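Local coordinates for class II aldolase/adducin N-terminal domain-containing protein (Thermoplasma acidophilum, PDB 3M4R), which binds zinc through its class II aldolase/adducin-type N-terminal domain and, as part of a longer short-chain dehydrogenase/reductase family protein, probably acts as an oxidoreductase, at residues D14-E19 and P124-M129. Numbering follows the deposited sequence.
Sequences DSDIDE and PYKFVM
Asp16 OD2 is gripped by two groups. Lys126 NZ donates to Asp16 OD2 in a salt bridge, 2.8 Å long, and Thr45 OG1 is also hydrogen-bonded to it. The ammonium group does not lie in the carboxylate plane but meets OD2 from above, 53° out of it. The lysine chain runs straight from CA to CE and bends only at its last torsion (chi4 76°), which turns NZ to the acid. NZ also donates to the carbonyl oxygen of Lys44, so strand 40-48 holds both partners of the bridge. One helical turn on, Glu19 packs against the outer end of the Phe127 ring. Glu19 CD lies 3.3 Å from Phe127 CZ, and Glu19 CG lies 3.5 Å from Phe127 CE2. The approach is oblique, with carboxylate and ring planes 34° apart. Glu19 OE2 accepts from Gly197 N, at the start of helix 197-215, which helps hold the carboxylate at the outer end of the ring. Ser15 is the N-cap, Ser15 OG accepting from Asp18 N at 3.1 Å. Side chains thus tie the capped start of helix 16-28 to Lys126 and the first residue of strand 127-131, which carries the zinc ligand His130 mid-sheet in the class II aldolase/adducin-type fold.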
ATOM      1  N   ASP A  14      -6.586 -15.960  11.942  1.00 34.06           N
ATOM      2  CA  ASP A  14      -6.642 -15.803  13.406  1.00 34.10           C
ATOM      3  C   ASP A  14      -6.565 -14.346  13.838  1.00 33.41           C
ATOM      4  O   ASP A  14      -6.944 -14.020  14.963  1.00 32.77           O
ATOM      5  CB  ASP A  14      -5.507 -16.565  14.119  1.00 34.74           C
ATOM      6  CG  ASP A  14      -5.522 -18.092  13.847  1.00 38.11           C
ATOM      7  OD1 ASP A  14      -6.609 -18.728  13.686  1.00 40.66           O
ATOM      8  OD2 ASP A  14      -4.410 -18.665  13.800  1.00 43.03           O
ATOM      9  N   SER A  15      -6.031 -13.484  12.970  1.00 31.88           N
ATOM     10  CA  SER A  15      -5.736 -12.097  13.332  1.00 30.53           C
ATOM     11  C   SER A  15      -5.552 -11.239  12.085  1.00 29.08           C
ATOM     12  O   SER A  15      -5.308 -11.751  10.987  1.00 28.01           O
ATOM     13  CB  SER A  15      -4.471 -11.995  14.197  1.00 31.07           C
ATOM     14  OG  SER A  15      -3.276 -12.148  13.438  1.00 31.82           O
ATOM     15  N   ASP A  16      -5.656  -9.923  12.273  1.00 27.74           N
ATOM     16  CA  ASP A  16      -5.387  -8.977  11.222  1.00 27.04           C
ATOM     17  C   ASP A  16      -3.990  -9.133  10.649  1.00 26.77           C
ATOM     18  O   ASP A  16      -3.818  -9.047   9.450  1.00 24.28           O
ATOM     19  CB  ASP A  16      -5.555  -7.548  11.728  1.00 26.92           C
ATOM     20  CG  ASP A  16      -7.023  -7.190  11.943  1.00 28.32           C
ATOM     21  OD1 ASP A  16      -7.902  -7.921  11.415  1.00 22.74           O
ATOM     22  OD2 ASP A  16      -7.297  -6.195  12.641  1.00 24.54           O
ATOM     23  N   ILE A  17      -2.998  -9.338  11.502  1.00 25.99           N
ATOM     24  CA  ILE A  17      -1.639  -9.519  10.991  1.00 26.33           C
ATOM     25  C   ILE A  17      -1.514 -10.799  10.125  1.00 25.92           C
ATOM     26  O   ILE A  17      -0.866 -10.790   9.074  1.00 25.71           O
ATOM     27  CB  ILE A  17      -0.596  -9.424  12.130  1.00 26.16           C
ATOM     28  CG1 ILE A  17      -0.443  -7.937  12.564  1.00 27.50           C
ATOM     29  CG2 ILE A  17       0.764  -9.967  11.666  1.00 25.64           C
ATOM     30  CD1 ILE A  17       0.273  -7.705  13.963  1.00 31.99           C
ATOM     31  N   ASP A  18      -2.114 -11.893  10.556  1.00 25.91           N
ATOM     32  CA  ASP A  18      -2.111 -13.112   9.730  1.00 26.67           C
ATOM     33  C   ASP A  18      -2.707 -12.833   8.353  1.00 25.47           C
ATOM     34  O   ASP A  18      -2.195 -13.317   7.341  1.00 23.73           O
ATOM     35  CB  ASP A  18      -2.863 -14.290  10.381  1.00 27.76           C
ATOM     36  CG  ASP A  18      -2.224 -14.772  11.683  1.00 31.73           C
ATOM     37  OD1 ASP A  18      -1.009 -14.619  11.850  1.00 37.16           O
ATOM     38  OD2 ASP A  18      -2.945 -15.320  12.549  1.00 39.11           O
ATOM     39  N   GLU A  19      -3.783 -12.056   8.311  1.00 24.62           N
ATOM     40  CA  GLU A  19      -4.422 -11.721   7.025  1.00 24.41           C
ATOM     41  C   GLU A  19      -3.517 -10.887   6.099  1.00 23.59           C
ATOM     42  O   GLU A  19      -3.375 -11.208   4.939  1.00 23.58           O
ATOM     43  CB  GLU A  19      -5.751 -10.987   7.250  1.00 24.02           C
ATOM     44  CG  GLU A  19      -6.506 -10.668   5.940  1.00 23.80           C
ATOM     45  CD  GLU A  19      -7.977 -10.332   6.198  1.00 24.49           C
ATOM     46  OE1 GLU A  19      -8.391 -10.406   7.349  1.00 23.16           O
ATOM     47  OE2 GLU A  19      -8.710  -9.953   5.279  1.00 23.62           O
ATOM     48  N   PRO A 124      -8.240   5.663   3.778  1.00 27.25           N
ATOM     49  CA  PRO A 124      -9.067   5.243   4.887  1.00 27.93           C
ATOM     50  C   PRO A 124      -9.777   3.932   4.613  1.00 28.49           C
ATOM     51  O   PRO A 124     -11.045   3.884   4.633  1.00 29.90           O
ATOM     52  CB  PRO A 124     -10.103   6.383   4.976  1.00 28.85           C
ATOM     53  CG  PRO A 124     -10.301   6.777   3.575  1.00 27.56           C
ATOM     54  CD  PRO A 124      -8.898   6.718   2.989  1.00 27.75           C
ATOM     55  N   TYR A 125      -8.987   2.915   4.321  1.00 26.67           N
ATOM     56  CA  TYR A 125      -9.437   1.554   4.223  1.00 25.82           C
ATOM     57  C   TYR A 125      -8.541   0.711   5.125  1.00 25.02           C
ATOM     58  O   TYR A 125      -7.345   1.017   5.343  1.00 23.32           O
ATOM     59  CB  TYR A 125      -9.341   1.053   2.776  1.00 26.93           C
ATOM     60  CG  TYR A 125     -10.618   1.132   1.918  1.00 28.13           C
ATOM     61  CD1 TYR A 125     -11.710   0.308   2.189  1.00 33.34           C
ATOM     62  CD2 TYR A 125     -10.693   1.975   0.801  1.00 31.63           C
ATOM     63  CE1 TYR A 125     -12.897   0.352   1.416  1.00 33.90           C
ATOM     64  CE2 TYR A 125     -11.851   2.012  -0.023  1.00 32.78           C
ATOM     65  CZ  TYR A 125     -12.966   1.200   0.301  1.00 35.33           C
ATOM     66  OH  TYR A 125     -14.134   1.209  -0.471  1.00 36.85           O
ATOM     67  N   LYS A 126      -9.121  -0.335   5.696  1.00 24.05           N
ATOM     68  CA  LYS A 126      -8.388  -1.181   6.628  1.00 24.28           C
ATOM     69  C   LYS A 126      -7.116  -1.765   5.988  1.00 24.04           C
ATOM     70  O   LYS A 126      -6.036  -1.735   6.607  1.00 25.08           O
ATOM     71  CB  LYS A 126      -9.295  -2.273   7.187  1.00 24.00           C
ATOM     72  CG  LYS A 126      -8.725  -3.092   8.301  1.00 25.16           C
ATOM     73  CD  LYS A 126      -9.773  -4.010   8.882  1.00 24.80           C
ATOM     74  CE  LYS A 126      -9.138  -5.001   9.875  1.00 24.52           C
ATOM     75  NZ  LYS A 126      -8.797  -4.357  11.192  1.00 24.85           N
ATOM     76  N   PHE A 127      -7.240  -2.319   4.792  1.00 23.03           N
ATOM     77  CA  PHE A 127      -6.100  -2.938   4.094  1.00 22.81           C
ATOM     78  C   PHE A 127      -5.713  -2.079   2.894  1.00 22.37           C
ATOM     79  O   PHE A 127      -6.561  -1.611   2.165  1.00 22.25           O
ATOM     80  CB  PHE A 127      -6.452  -4.369   3.569  1.00 22.59           C
ATOM     81  CG  PHE A 127      -6.588  -5.392   4.648  1.00 25.16           C
ATOM     82  CD1 PHE A 127      -7.781  -5.488   5.394  1.00 22.81           C
ATOM     83  CD2 PHE A 127      -5.543  -6.266   4.930  1.00 23.41           C
ATOM     84  CE1 PHE A 127      -7.918  -6.427   6.391  1.00 22.75           C
ATOM     85  CE2 PHE A 127      -5.682  -7.217   5.968  1.00 21.95           C
ATOM     86  CZ  PHE A 127      -6.863  -7.291   6.682  1.00 23.47           C
ATOM     87  N   VAL A 128      -4.414  -1.902   2.680  1.00 22.99           N
ATOM     88  CA  VAL A 128      -3.878  -1.179   1.545  1.00 21.58           C
ATOM     89  C   VAL A 128      -2.707  -2.002   1.004  1.00 22.55           C
ATOM     90  O   VAL A 128      -1.871  -2.528   1.762  1.00 20.93           O
ATOM     91  CB  VAL A 128      -3.360   0.209   1.961  1.00 22.00           C
ATOM     92  CG1 VAL A 128      -2.732   0.934   0.779  1.00 19.43           C
ATOM     93  CG2 VAL A 128      -4.483   1.065   2.595  1.00 20.75           C
HETATM   94  N   MSE A 129      -2.625  -2.070  -0.322  1.00 23.47           N
HETATM   95  CA  MSE A 129      -1.552  -2.772  -1.006  1.00 23.62           C
HETATM   96  C   MSE A 129      -0.958  -1.883  -2.080  1.00 23.70           C
HETATM   97  O   MSE A 129      -1.675  -1.257  -2.864  1.00 23.13           O
HETATM   98  CB  MSE A 129      -2.119  -4.036  -1.636  1.00 24.42           C
HETATM   99  CG  MSE A 129      -2.568  -5.015  -0.573  1.00 28.40           C
HETATM  100 SE   MSE A 129      -3.248  -6.625  -1.447  1.00 34.85          SE
HETATM  101  CE  MSE A 129      -3.761  -7.469   0.214  1.00 32.15           C
TER